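Local coordinates for pyrroline carboxylate reductase (PDB 2RCY), which binds NADP and probably reduces pyrroline-5-carboxylate to proline, at residues 34-39 / 46-51; 3-8 / 58-63; 85-90 / 107-112; 123-128 / 146-151. All blocks are in the same frame, centred on the assembly; numbering follows the deposited sequence.

Contact 1. Residues 34-39 / 46-51. With NAP (NADP nicotinamide-adenine-dinucleotide phosphate), chain G.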
# COMPACT_ATOMS: atom_id res chain seq x y z
N LEU A 34 -29.85 40.88 22.35
CA LEU A 34 -28.79 40.15 21.65
C LEU A 34 -27.92 41.12 20.85
O LEU A 34 -28.41 41.85 19.99
CB LEU A 34 -29.38 39.07 20.73
CG LEU A 34 -29.51 37.64 21.28
CD1 LEU A 34 -30.50 37.55 22.44
CD2 LEU A 34 -29.91 36.69 20.17
N PHE A 35 -26.62 41.11 21.15
CA PHE A 35 -25.67 42.05 20.55
C PHE A 35 -24.48 41.34 19.91
O PHE A 35 -24.20 40.18 20.23
CB PHE A 35 -25.17 43.05 21.60
CG PHE A 35 -26.27 43.81 22.30
CD1 PHE A 35 -26.76 43.37 23.53
CD2 PHE A 35 -26.82 44.96 21.73
CE1 PHE A 35 -27.78 44.07 24.18
CE2 PHE A 35 -27.83 45.66 22.37
CZ PHE A 35 -28.31 45.22 23.60
N TYR A 36 -23.79 42.03 19.01
CA TYR A 36 -22.60 41.50 18.35
C TYR A 36 -21.65 42.60 17.88
O TYR A 36 -22.05 43.75 17.70
CB TYR A 36 -22.99 40.61 17.16
CG TYR A 36 -23.19 41.34 15.86
CD1 TYR A 36 -24.40 41.99 15.57
CD2 TYR A 36 -22.18 41.39 14.90
CE1 TYR A 36 -24.58 42.67 14.37
CE2 TYR A 36 -22.35 42.07 13.69
CZ TYR A 36 -23.55 42.70 13.43
OH TYR A 36 -23.73 43.37 12.25
N TYR A 37 -20.38 42.24 17.70
CA TYR A 37 -19.41 43.08 17.00
C TYR A 37 -18.54 42.28 16.03
O TYR A 37 -18.15 41.15 16.32
CB TYR A 37 -18.52 43.87 17.97
CG TYR A 37 -17.33 44.53 17.29
CD1 TYR A 37 -17.48 45.71 16.56
CD2 TYR A 37 -16.06 43.95 17.34
CE1 TYR A 37 -16.40 46.30 15.92
CE2 TYR A 37 -14.97 44.54 16.71
CZ TYR A 37 -15.15 45.71 16.00
OH TYR A 37 -14.07 46.30 15.37
N GLY A 38 -18.26 42.90 14.89
CA GLY A 38 -17.29 42.39 13.93
C GLY A 38 -16.65 43.56 13.19
O GLY A 38 -17.20 44.66 13.18
N PRO A 39 -15.47 43.33 12.56
CA PRO A 39 -14.81 44.37 11.77
C PRO A 39 -15.64 44.80 10.56
O PRO A 39 -15.38 45.85 9.97
CB PRO A 39 -13.51 43.70 11.32
CG PRO A 39 -13.77 42.24 11.42
CD PRO A 39 -14.70 42.08 12.57
N LEU A 46 -29.38 40.41 14.99
CA LEU A 46 -28.73 40.90 16.21
C LEU A 46 -28.29 42.35 16.09
O LEU A 46 -27.95 42.82 15.00
CB LEU A 46 -27.54 40.01 16.58
CG LEU A 46 -27.84 38.74 17.39
CD1 LEU A 46 -28.35 37.60 16.51
CD2 LEU A 46 -26.61 38.31 18.16
N ASN A 47 -28.29 43.05 17.22
CA ASN A 47 -27.95 44.47 17.27
C ASN A 47 -26.44 44.71 17.25
O ASN A 47 -25.71 44.20 18.09
CB ASN A 47 -28.58 45.13 18.50
CG ASN A 47 -30.10 45.00 18.52
OD1 ASN A 47 -30.79 45.55 17.66
ND2 ASN A 47 -30.61 44.28 19.51
N TYR A 48 -26.00 45.50 16.27
CA TYR A 48 -24.58 45.83 16.11
C TYR A 48 -24.09 46.75 17.22
O TYR A 48 -24.81 47.66 17.65
CB TYR A 48 -24.32 46.45 14.74
CG TYR A 48 -22.86 46.78 14.47
CD1 TYR A 48 -21.99 45.81 13.99
CD2 TYR A 48 -22.37 48.07 14.68
CE1 TYR A 48 -20.65 46.10 13.74
CE2 TYR A 48 -21.03 48.38 14.42
CZ TYR A 48 -20.18 47.39 13.96
OH TYR A 48 -18.86 47.69 13.71
N MSE A 49 -22.86 46.51 17.67
CA MSE A 49 -22.22 47.37 18.66
C MSE A 49 -20.86 47.84 18.16
O MSE A 49 -20.21 47.15 17.38
CB MSE A 49 -22.10 46.65 20.00
CG MSE A 49 -22.39 47.54 21.19
SE MSE A 49 -23.45 46.64 22.55
CE MSE A 49 -24.29 48.22 23.34
N SER A 50 -20.44 49.02 18.61
CA SER A 50 -19.27 49.72 18.07
C SER A 50 -17.94 48.99 18.24
O SER A 50 -17.07 49.06 17.37
CB SER A 50 -19.18 51.13 18.67
OG SER A 50 -18.19 51.90 18.01
N SER A 51 -17.77 48.29 19.37
CA SER A 51 -16.54 47.55 19.66
C SER A 51 -16.79 46.39 20.62
O SER A 51 -17.87 46.27 21.19
CB SER A 51 -15.47 48.49 20.23
OG SER A 51 -15.87 49.04 21.47
PA NAP G . -14.75 32.51 11.00
O1A NAP G . -15.91 32.16 10.11
O2A NAP G . -13.46 33.00 10.37
O5B NAP G . -15.26 33.57 12.10
C5B NAP G . -14.43 34.59 12.64
C4B NAP G . -15.22 35.90 12.62
O4B NAP G . -14.69 36.83 13.57
C3B NAP G . -15.17 36.56 11.25
O3B NAP G . -16.49 36.67 10.73
C2B NAP G . -14.57 37.94 11.49
O2B NAP G . -15.28 38.96 10.79
C1B NAP G . -14.67 38.14 13.00
N9A NAP G . -13.54 38.92 13.57
C8A NAP G . -12.30 39.04 13.07
N7A NAP G . -11.56 39.83 13.89
C5A NAP G . -12.36 40.21 14.91
C6A NAP G . -12.17 41.00 16.03
N6A NAP G . -10.97 41.58 16.27
N1A NAP G . -13.19 41.19 16.89
C2A NAP G . -14.39 40.62 16.68
N3A NAP G . -14.60 39.85 15.60
C4A NAP G . -13.60 39.63 14.70
O3 NAP G . -14.40 31.24 11.92
PN NAP G . -15.55 30.35 12.61
O1N NAP G . -15.64 29.05 11.86
O2N NAP G . -16.78 31.20 12.82
O5D NAP G . -14.91 30.01 14.05
C5D NAP G . -14.82 30.96 15.10
C4D NAP G . -14.53 30.23 16.40
O4D NAP G . -15.55 29.27 16.67
C3D NAP G . -13.20 29.48 16.36
O3D NAP G . -12.44 29.83 17.51
C2D NAP G . -13.57 28.01 16.38
O2D NAP G . -12.67 27.23 17.17
C1D NAP G . -14.97 28.00 16.98
N1N NAP G . -15.81 26.90 16.49
C2N NAP G . -16.18 26.84 15.20
C3N NAP G . -16.98 25.80 14.74
C7N NAP G . -17.40 25.75 13.30
O7N NAP G . -16.96 26.65 12.43
N7N NAP G . -18.19 24.86 12.92
C4N NAP G . -17.40 24.81 15.63
C5N NAP G . -17.00 24.89 16.96
C6N NAP G . -16.20 25.96 17.37
P2B NAP G . -15.01 39.29 9.24
O1X NAP G . -15.65 40.65 9.05
O2X NAP G . -13.51 39.29 9.10
O3X NAP G . -15.71 38.18 8.49
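Leu34 and Leu46 meet branch against stem, CB of Leu34 lying 3.7 Å from CG of Leu46, where helix 14-26 also packs on both leucines. Next to them, Phe35 receives the selenium of the selenomethionine Met49 in a Met-aromatic contact, SE standing 4.4 Å from the ring centroid and well off its normal. Tyr36 and Tyr48 form an offset edge-to-face pair with planes at 74°: CD1 of Tyr48 points at the ring of Tyr36 and comes within 3.5 Å of its CZ. Tyr36 reaches this place because its CG sits between the backbone N and the carbonyl carbon (chi1 87°), while its hydroxyl bonds to the backbone N of Lys42. Strands 34-37 and 47-48 run parallel here at the margin of the Rossmann-type sheet, tied by bonds such as Tyr36 N to Asn47 O (3.0 Å). Farther along, Ser51 CA lies over one face of Tyr37 as a CH-pi contact, 3.9 Å from the centroid. The C-terminal end of 34-39 borders the NADP adenosine: CD2 of the same Tyr37 ring is 3.8 Å from adenine C2A, and Pro39 CG 3.4 Å from O1X of the 2'-phosphate. At the polar edge, Tyr48 OH gives a weak bond to Gly38 O.

Contact 2. Residues 3-8 / 58-63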
# COMPACT_ATOMS: atom_id res chain seq x y z
N GLU A 3 -34.85 36.63 30.01
CA GLU A 3 -35.24 37.63 29.01
C GLU A 3 -34.55 38.98 29.20
O GLU A 3 -34.44 39.76 28.26
CB GLU A 3 -36.76 37.81 29.02
CG GLU A 3 -37.57 36.54 28.75
CD GLU A 3 -37.74 35.65 29.98
OE1 GLU A 3 -37.39 36.08 31.10
OE2 GLU A 3 -38.23 34.51 29.83
N ASN A 4 -34.08 39.24 30.42
CA ASN A 4 -33.48 40.52 30.77
C ASN A 4 -31.97 40.64 30.56
O ASN A 4 -31.46 41.73 30.31
CB ASN A 4 -33.82 40.90 32.22
CG ASN A 4 -35.25 41.39 32.36
OD1 ASN A 4 -35.72 42.22 31.59
ND2 ASN A 4 -35.95 40.86 33.37
N ILE A 5 -31.26 39.52 30.67
CA ILE A 5 -29.80 39.52 30.51
C ILE A 5 -29.39 39.79 29.07
O ILE A 5 -30.06 39.37 28.12
CB ILE A 5 -29.13 38.21 31.02
CG1 ILE A 5 -29.68 36.98 30.29
CG2 ILE A 5 -29.28 38.08 32.54
CD1 ILE A 5 -28.61 36.00 29.87
N LYS A 6 -28.28 40.50 28.91
CA LYS A 6 -27.80 40.90 27.60
C LYS A 6 -26.68 39.98 27.13
O LYS A 6 -25.67 39.81 27.82
CB LYS A 6 -27.33 42.36 27.63
CG LYS A 6 -28.38 43.32 28.18
CD LYS A 6 -27.77 44.67 28.55
CE LYS A 6 -28.68 45.46 29.47
NZ LYS A 6 -28.78 44.85 30.83
N LEU A 7 -26.88 39.37 25.96
CA LEU A 7 -25.93 38.44 25.39
C LEU A 7 -25.13 39.13 24.29
O LEU A 7 -25.70 39.77 23.40
CB LEU A 7 -26.66 37.22 24.82
CG LEU A 7 -26.17 35.80 25.16
CD1 LEU A 7 -26.89 34.77 24.30
CD2 LEU A 7 -24.67 35.65 25.00
N GLY A 8 -23.81 38.99 24.35
CA GLY A 8 -22.92 39.61 23.37
C GLY A 8 -22.03 38.62 22.65
O GLY A 8 -21.39 37.78 23.27
N HIS A 58 -21.47 46.48 28.21
CA HIS A 58 -22.93 46.53 28.17
C HIS A 58 -23.56 45.19 28.53
O HIS A 58 -24.49 45.14 29.35
CB HIS A 58 -23.40 46.99 26.79
CG HIS A 58 -24.87 47.25 26.71
ND1 HIS A 58 -25.46 48.39 27.23
CD2 HIS A 58 -25.88 46.53 26.16
CE1 HIS A 58 -26.76 48.35 27.00
NE2 HIS A 58 -27.04 47.23 26.36
N CYS A 59 -23.06 44.12 27.93
CA CYS A 59 -23.64 42.78 28.07
C CYS A 59 -23.28 42.11 29.39
O CYS A 59 -22.26 42.43 30.01
CB CYS A 59 -23.23 41.90 26.90
SG CYS A 59 -23.72 42.55 25.30
N ASP A 60 -24.13 41.18 29.82
CA ASP A 60 -23.93 40.42 31.06
C ASP A 60 -23.17 39.12 30.79
O ASP A 60 -22.35 38.69 31.60
CB ASP A 60 -25.27 40.11 31.72
CG ASP A 60 -26.11 41.36 31.95
OD1 ASP A 60 -25.75 42.16 32.84
OD2 ASP A 60 -27.12 41.53 31.25
N ILE A 61 -23.47 38.51 29.65
CA ILE A 61 -22.77 37.31 29.20
C ILE A 61 -22.10 37.59 27.85
O ILE A 61 -22.75 38.01 26.89
CB ILE A 61 -23.71 36.08 29.11
CG1 ILE A 61 -24.14 35.65 30.52
CG2 ILE A 61 -23.04 34.91 28.38
CD1 ILE A 61 -25.24 34.59 30.56
N ILE A 62 -20.79 37.37 27.80
CA ILE A 62 -19.99 37.66 26.61
C ILE A 62 -19.50 36.36 25.97
O ILE A 62 -18.94 35.49 26.65
CB ILE A 62 -18.79 38.60 26.93
CG1 ILE A 62 -19.27 39.93 27.53
CG2 ILE A 62 -17.98 38.89 25.67
CD1 ILE A 62 -19.31 39.95 29.05
N VAL A 63 -19.72 36.23 24.67
CA VAL A 63 -19.29 35.05 23.91
C VAL A 63 -18.12 35.40 23.00
O VAL A 63 -18.22 36.29 22.15
CB VAL A 63 -20.45 34.44 23.07
CG1 VAL A 63 -20.00 33.17 22.36
CG2 VAL A 63 -21.65 34.15 23.94
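Lys6 runs along the edge of segment 58-63, beginning with a CB that lies 3.7 Å from both Cys59 CA and Asp60 OD2. CG stays near the same carboxylate oxygen. CD then passes His58, 3.4 Å from its NE2 and equally near its carbonyl O, the lysine chain crossing the imidazole side chain at about a right angle. A bend at the last torsion (chi4 69°) turns NZ back to Asp60, where it makes a long salt bridge of 3.7 Å to OD2. That oxygen is held more firmly by the backbone of the same lysine: Lys6 N donates to its anti lone pair at 2.8 Å and 166°. The carbonyl of Lys6 is gripped twice, by the N atoms of Asp60 and Ile61. From here strands 7-10 and 61-64 continue in parallel as central neighbours of the Rossmann-type nucleotide-binding sheet, with Gly8 N bonded to Ile61 O and Val63 N to Gly8 O. On one face, Leu7 CD2 meets Val63 CG2 at 3.5 Å, and the tips of Ile5 and Ile61 touch through their CD1 atoms. Tyr140 of helix 135-146 packs on both isoleucines. Across the sheet, Cys59 SG rests 3.6 Å from Gly8 CA.

Contact 3. Residues 85-90 / 107-112. With NAP (NADP nicotinamide-adenine-dinucleotide phosphate), chain G.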
# COMPACT_ATOMS: atom_id res chain seq x y z
N LYS A 85 -18.87 39.64 35.48
CA LYS A 85 -19.58 39.17 34.29
C LYS A 85 -19.13 37.77 33.85
O LYS A 85 -18.04 37.32 34.20
CB LYS A 85 -19.41 40.17 33.14
CG LYS A 85 -19.92 41.56 33.48
CD LYS A 85 -19.94 42.47 32.28
CE LYS A 85 -20.57 43.80 32.63
NZ LYS A 85 -20.95 44.56 31.41
N LEU A 86 -19.99 37.09 33.10
CA LEU A 86 -19.71 35.74 32.63
C LEU A 86 -19.14 35.74 31.21
O LEU A 86 -19.77 36.24 30.28
CB LEU A 86 -20.96 34.85 32.71
CG LEU A 86 -20.81 33.36 32.38
CD1 LEU A 86 -20.04 32.62 33.47
CD2 LEU A 86 -22.17 32.73 32.17
N LEU A 87 -17.94 35.17 31.07
CA LEU A 87 -17.31 35.01 29.77
C LEU A 87 -17.42 33.56 29.31
O LEU A 87 -16.94 32.65 29.99
CB LEU A 87 -15.84 35.43 29.83
CG LEU A 87 -14.98 35.24 28.57
CD1 LEU A 87 -15.32 36.27 27.50
CD2 LEU A 87 -13.50 35.30 28.93
N ILE A 88 -18.07 33.35 28.17
CA ILE A 88 -18.13 32.02 27.56
C ILE A 88 -17.29 32.00 26.28
O ILE A 88 -17.44 32.86 25.41
CB ILE A 88 -19.61 31.50 27.35
CG1 ILE A 88 -20.11 31.68 25.92
CG2 ILE A 88 -20.57 32.13 28.35
CD1 ILE A 88 -20.05 30.41 25.10
N SER A 89 -16.39 31.02 26.18
CA SER A 89 -15.51 30.90 25.03
C SER A 89 -15.86 29.67 24.21
O SER A 89 -15.98 28.56 24.75
CB SER A 89 -14.04 30.84 25.47
OG SER A 89 -13.18 30.76 24.36
N ILE A 90 -16.02 29.86 22.90
CA ILE A 90 -16.27 28.75 21.98
C ILE A 90 -15.03 28.43 21.13
O ILE A 90 -15.09 27.60 20.22
CB ILE A 90 -17.52 28.97 21.07
CG1 ILE A 90 -17.34 30.19 20.16
CG2 ILE A 90 -18.79 29.09 21.93
CD1 ILE A 90 -18.23 30.19 18.94
N ASN A 107 -11.71 36.22 36.87
CA ASN A 107 -12.93 36.25 36.07
C ASN A 107 -13.71 34.93 36.06
O ASN A 107 -13.18 33.88 36.42
CB ASN A 107 -12.62 36.69 34.63
CG ASN A 107 -12.34 38.18 34.52
OD1 ASN A 107 -13.14 39.01 34.95
ND2 ASN A 107 -11.21 38.52 33.91
N LYS A 108 -14.98 35.01 35.65
CA LYS A 108 -15.83 33.83 35.47
C LYS A 108 -15.68 33.30 34.04
O LYS A 108 -16.16 33.92 33.08
CB LYS A 108 -17.29 34.17 35.78
CG LYS A 108 -17.58 34.44 37.24
CD LYS A 108 -19.03 34.88 37.45
CE LYS A 108 -19.41 34.91 38.92
NZ LYS A 108 -18.69 35.97 39.68
N ILE A 109 -15.01 32.16 33.91
CA ILE A 109 -14.69 31.60 32.59
C ILE A 109 -15.29 30.21 32.40
O ILE A 109 -15.04 29.29 33.18
CB ILE A 109 -13.16 31.57 32.34
CG1 ILE A 109 -12.56 32.97 32.50
CG2 ILE A 109 -12.85 31.02 30.94
CD1 ILE A 109 -11.10 32.98 32.89
N VAL A 110 -16.08 30.08 31.34
CA VAL A 110 -16.66 28.80 30.94
C VAL A 110 -16.34 28.51 29.47
O VAL A 110 -16.54 29.37 28.60
CB VAL A 110 -18.19 28.71 31.27
CG1 VAL A 110 -18.95 29.90 30.69
CG2 VAL A 110 -18.79 27.40 30.78
N TRP A 111 -15.82 27.32 29.20
CA TRP A 111 -15.42 26.93 27.85
C TRP A 111 -16.45 25.98 27.23
O TRP A 111 -16.52 24.80 27.59
CB TRP A 111 -14.01 26.32 27.86
CG TRP A 111 -13.49 25.87 26.52
CD1 TRP A 111 -13.80 26.38 25.29
CD2 TRP A 111 -12.52 24.84 26.29
NE1 TRP A 111 -13.11 25.72 24.31
CE2 TRP A 111 -12.31 24.77 24.89
CE3 TRP A 111 -11.81 23.97 27.12
CZ2 TRP A 111 -11.42 23.86 24.31
CZ3 TRP A 111 -10.93 23.06 26.54
CH2 TRP A 111 -10.74 23.02 25.15
N VAL A 112 -17.23 26.50 26.29
CA VAL A 112 -18.30 25.75 25.64
C VAL A 112 -17.88 25.37 24.21
O VAL A 112 -17.35 26.20 23.47
CB VAL A 112 -19.62 26.56 25.60
CG1 VAL A 112 -20.76 25.73 25.00
CG2 VAL A 112 -20.00 27.05 26.99
PA NAP G . -14.75 32.51 11.00
O1A NAP G . -15.91 32.16 10.11
O2A NAP G . -13.46 33.00 10.37
O5B NAP G . -15.26 33.57 12.10
C5B NAP G . -14.43 34.59 12.64
C4B NAP G . -15.22 35.90 12.62
O4B NAP G . -14.69 36.83 13.57
C3B NAP G . -15.17 36.56 11.25
O3B NAP G . -16.49 36.67 10.73
C2B NAP G . -14.57 37.94 11.49
O2B NAP G . -15.28 38.96 10.79
C1B NAP G . -14.67 38.14 13.00
N9A NAP G . -13.54 38.92 13.57
C8A NAP G . -12.30 39.04 13.07
N7A NAP G . -11.56 39.83 13.89
C5A NAP G . -12.36 40.21 14.91
C6A NAP G . -12.17 41.00 16.03
N6A NAP G . -10.97 41.58 16.27
N1A NAP G . -13.19 41.19 16.89
C2A NAP G . -14.39 40.62 16.68
N3A NAP G . -14.60 39.85 15.60
C4A NAP G . -13.60 39.63 14.70
O3 NAP G . -14.40 31.24 11.92
PN NAP G . -15.55 30.35 12.61
O1N NAP G . -15.64 29.05 11.86
O2N NAP G . -16.78 31.20 12.82
O5D NAP G . -14.91 30.01 14.05
C5D NAP G . -14.82 30.96 15.10
C4D NAP G . -14.53 30.23 16.40
O4D NAP G . -15.55 29.27 16.67
C3D NAP G . -13.20 29.48 16.36
O3D NAP G . -12.44 29.83 17.51
C2D NAP G . -13.57 28.01 16.38
O2D NAP G . -12.67 27.23 17.17
C1D NAP G . -14.97 28.00 16.98
N1N NAP G . -15.81 26.90 16.49
C2N NAP G . -16.18 26.84 15.20
C3N NAP G . -16.98 25.80 14.74
C7N NAP G . -17.40 25.75 13.30
O7N NAP G . -16.96 26.65 12.43
N7N NAP G . -18.19 24.86 12.92
C4N NAP G . -17.40 24.81 15.63
C5N NAP G . -17.00 24.89 16.96
C6N NAP G . -16.20 25.96 17.37
P2B NAP G . -15.01 39.29 9.24
O1X NAP G . -15.65 40.65 9.05
O2X NAP G . -13.51 39.29 9.10
O3X NAP G . -15.71 38.18 8.49
O HOH W 1 -15.93 37.84 35.75
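Leu87 and Ser89 carry the backbone bonding of this contact, each giving its N-H to segment 107-112 and accepting one in return. Leu87 N bonds to Lys108 O and Val110 N to Leu87 O, both at 3.0 Å; Ser89 N to Val110 O and Val112 N to Ser89 O follow in parallel register. The last of these is more bent, at 140°, and its donor is tilted from the carbonyl plane. CA-H...O contacts accompany these bonds, and one, Ile90 CA to Val112 O at 3.1 Å, extends the series past the last of them.

Apolar contact is concentrated on the face of Ile88, Val110 and Val112. Ile88 and Val110 run alongside each other in the same direction, with CG2 of the isoleucine 3.6 Å from CG1 of the valine. The CD1 end of Ile88 reaches farther, crossing obliquely to Val112 CG2. On the reverse face, Trp111 extends with CG anti to the backbone N (chi1 180°), which brings CD1 of its indole edge to 3.1 Å from Ser89 O, in the ring plane; NE1 is bonded to Cys91 O.

At the Lys85 end a water bridges the two segments, donating to Lys85 O and accepting from Lys108 N. At the far end Ile90 enters the cofactor pocket, its O 3.3 Å from C1D of the nicotinamide ribose of NADP.

The pair belongs to a beta-alpha-beta unit with helix 96-103 as its crossover. Strand 61-64 flanks 86-89, antiparallel strand 123-129 flanks 108-113, and Phe145 of helix 135-146 covers Ile88 and Val112.

Contact 4. Residues 123-128 / 146-151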
# COMPACT_ATOMS: atom_id res chain seq x y z
N GLY A 123 -28.20 21.55 17.99
CA GLY A 123 -26.78 21.59 18.30
C GLY A 123 -26.36 20.61 19.38
O GLY A 123 -27.16 20.22 20.23
N SER A 124 -25.09 20.22 19.34
CA SER A 124 -24.49 19.42 20.40
C SER A 124 -23.43 20.25 21.10
O SER A 124 -22.57 20.85 20.46
CB SER A 124 -23.89 18.13 19.84
OG SER A 124 -23.42 17.30 20.89
N PHE A 125 -23.51 20.28 22.43
CA PHE A 125 -22.61 21.11 23.22
C PHE A 125 -21.95 20.32 24.34
O PHE A 125 -22.56 19.44 24.95
CB PHE A 125 -23.36 22.31 23.83
CG PHE A 125 -24.23 23.06 22.86
CD1 PHE A 125 -25.57 22.72 22.69
CD2 PHE A 125 -23.72 24.12 22.13
CE1 PHE A 125 -26.38 23.41 21.80
CE2 PHE A 125 -24.52 24.83 21.23
CZ PHE A 125 -25.86 24.47 21.07
N ILE A 126 -20.69 20.65 24.60
CA ILE A 126 -19.97 20.20 25.80
C ILE A 126 -19.29 21.39 26.45
O ILE A 126 -18.83 22.30 25.75
CB ILE A 126 -18.92 19.07 25.51
CG1 ILE A 126 -17.93 19.47 24.40
CG2 ILE A 126 -19.61 17.73 25.27
CD1 ILE A 126 -18.39 19.21 22.96
N TYR A 127 -19.25 21.41 27.78
CA TYR A 127 -18.63 22.53 28.49
C TYR A 127 -17.93 22.16 29.79
O TYR A 127 -18.23 21.14 30.42
CB TYR A 127 -19.63 23.67 28.71
CG TYR A 127 -20.49 23.55 29.96
CD1 TYR A 127 -20.16 24.24 31.12
CD2 TYR A 127 -21.64 22.76 29.97
CE1 TYR A 127 -20.95 24.14 32.27
CE2 TYR A 127 -22.43 22.65 31.11
CZ TYR A 127 -22.08 23.35 32.25
OH TYR A 127 -22.87 23.24 33.38
N CYS A 128 -16.99 23.02 30.17
CA CYS A 128 -16.32 22.97 31.46
C CYS A 128 -16.13 24.41 31.92
O CYS A 128 -16.16 25.34 31.11
CB CYS A 128 -14.98 22.25 31.35
SG CYS A 128 -13.83 22.99 30.17
N ASN A 146 -29.41 24.49 25.84
CA ASN A 146 -30.50 23.51 25.78
C ASN A 146 -31.72 24.02 25.01
O ASN A 146 -32.60 23.24 24.65
CB ASN A 146 -30.91 23.04 27.18
CG ASN A 146 -30.09 21.85 27.66
OD1 ASN A 146 -29.74 20.96 26.89
ND2 ASN A 146 -29.80 21.84 28.96
N SER A 147 -31.76 25.33 24.77
CA SER A 147 -32.82 25.95 23.97
C SER A 147 -32.63 25.69 22.48
O SER A 147 -33.60 25.72 21.71
CB SER A 147 -32.89 27.46 24.25
OG SER A 147 -31.82 28.15 23.64
N CYS A 148 -31.39 25.45 22.07
CA CYS A 148 -31.06 25.18 20.67
C CYS A 148 -30.22 23.91 20.49
O CYS A 148 -29.48 23.77 19.52
CB CYS A 148 -30.36 26.39 20.04
SG CYS A 148 -28.79 26.85 20.81
N GLY A 149 -30.35 22.98 21.44
CA GLY A 149 -29.66 21.70 21.36
C GLY A 149 -29.57 20.95 22.68
O GLY A 149 -30.40 21.12 23.56
N ILE A 150 -28.55 20.10 22.79
CA ILE A 150 -28.31 19.31 24.00
C ILE A 150 -26.90 19.56 24.53
O ILE A 150 -25.92 19.37 23.81
CB ILE A 150 -28.54 17.79 23.76
CG1 ILE A 150 -30.01 17.52 23.41
CG2 ILE A 150 -28.12 16.96 24.98
CD1 ILE A 150 -30.28 16.13 22.84
N ILE A 151 -26.81 19.99 25.79
CA ILE A 151 -25.53 20.32 26.41
C ILE A 151 -25.15 19.36 27.54
O ILE A 151 -26.00 18.96 28.34
CB ILE A 151 -25.47 21.81 26.88
CG1 ILE A 151 -24.05 22.19 27.34
CG2 ILE A 151 -26.52 22.10 27.96
CD1 ILE A 151 -23.75 23.68 27.29
O HOH W 2 -25.18 16.49 22.81
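Phe125 lies along segment 146-151 with its ring edge turned to the passing backbone. In the plane of the ring stand Gly149 CA, 3.7 Å from CE1, and the carbonyl O of Cys148, while SG of Cys148 approaches CZ at 3.8 Å from an oblique direction. With CG beside the backbone N and anti to the carbonyl carbon (chi1 -48°), the ring is directed back along the strand towards Gly123 and the turn at Cys148. Gly123 and Gly149, which have no side chains, let the ring lie close against the backbone, and Gly149 has backbone angles suited to glycine.

Ile151 stands beside the root of the phenylalanine, its CG1 3.6 Å from Phe125 CB. Its CD1 continues to Tyr127 CD2 at 3.5 Å, the isoleucine crossing the tyrosine at about a right angle and touching both aromatic side chains. Phe145 of helix 135-146 covers this same face, touching Phe125 and Ile151.

Backbone bonds fix the register: Gly123 N to Cys148 O, Ile150 N to Gly123 O and Phe125 N to Ile150 O, the last at 2.9 Å. Asn146 OD1 additionally accepts from Ile151 N, which sits above the plane of the amide, bridging the turn within its own segment. On the opposite face, a water links Ser124 OG with Ile150 O, and Ser124 OG also bonds to Ser166; Leu197 of the second subunit packs against Ser124.

Strand 123-129, helix 135-146 and strand 149-153 thus form a beta-alpha-beta unit, the terminal crossover of the sheet, extending the Rossmann-type core towards the subunit interface.

How the contacts relate
The four contacts sample one mixed sheet from margin to margin. Contacts 1 and 4 involve its outermost strands, contacts 2 and 3 its interior; contacts 3 and 4 are largely buried, contacts 1 and 2 only partly. Contact 1 is nested in the chain loop closed by contact 2, and the two touch through Phe35 and His58. Contacts 2 and 3 are joined by neighbouring strands 61-64 and 86-89, contacts 3 and 4 by the antiparallel strands 108-113 and 123-129. Chemistry follows position: aromatic pairs in contact 1, a lysine-aspartate pair at the edge of contact 2, aliphatic packing in contact 3, and phenylalanine set against glycine backbone in contact 4. Contact 1 touches NADP's adenosine part, contact 3 its nicotinamide ribose; contact 4 meets the second subunit.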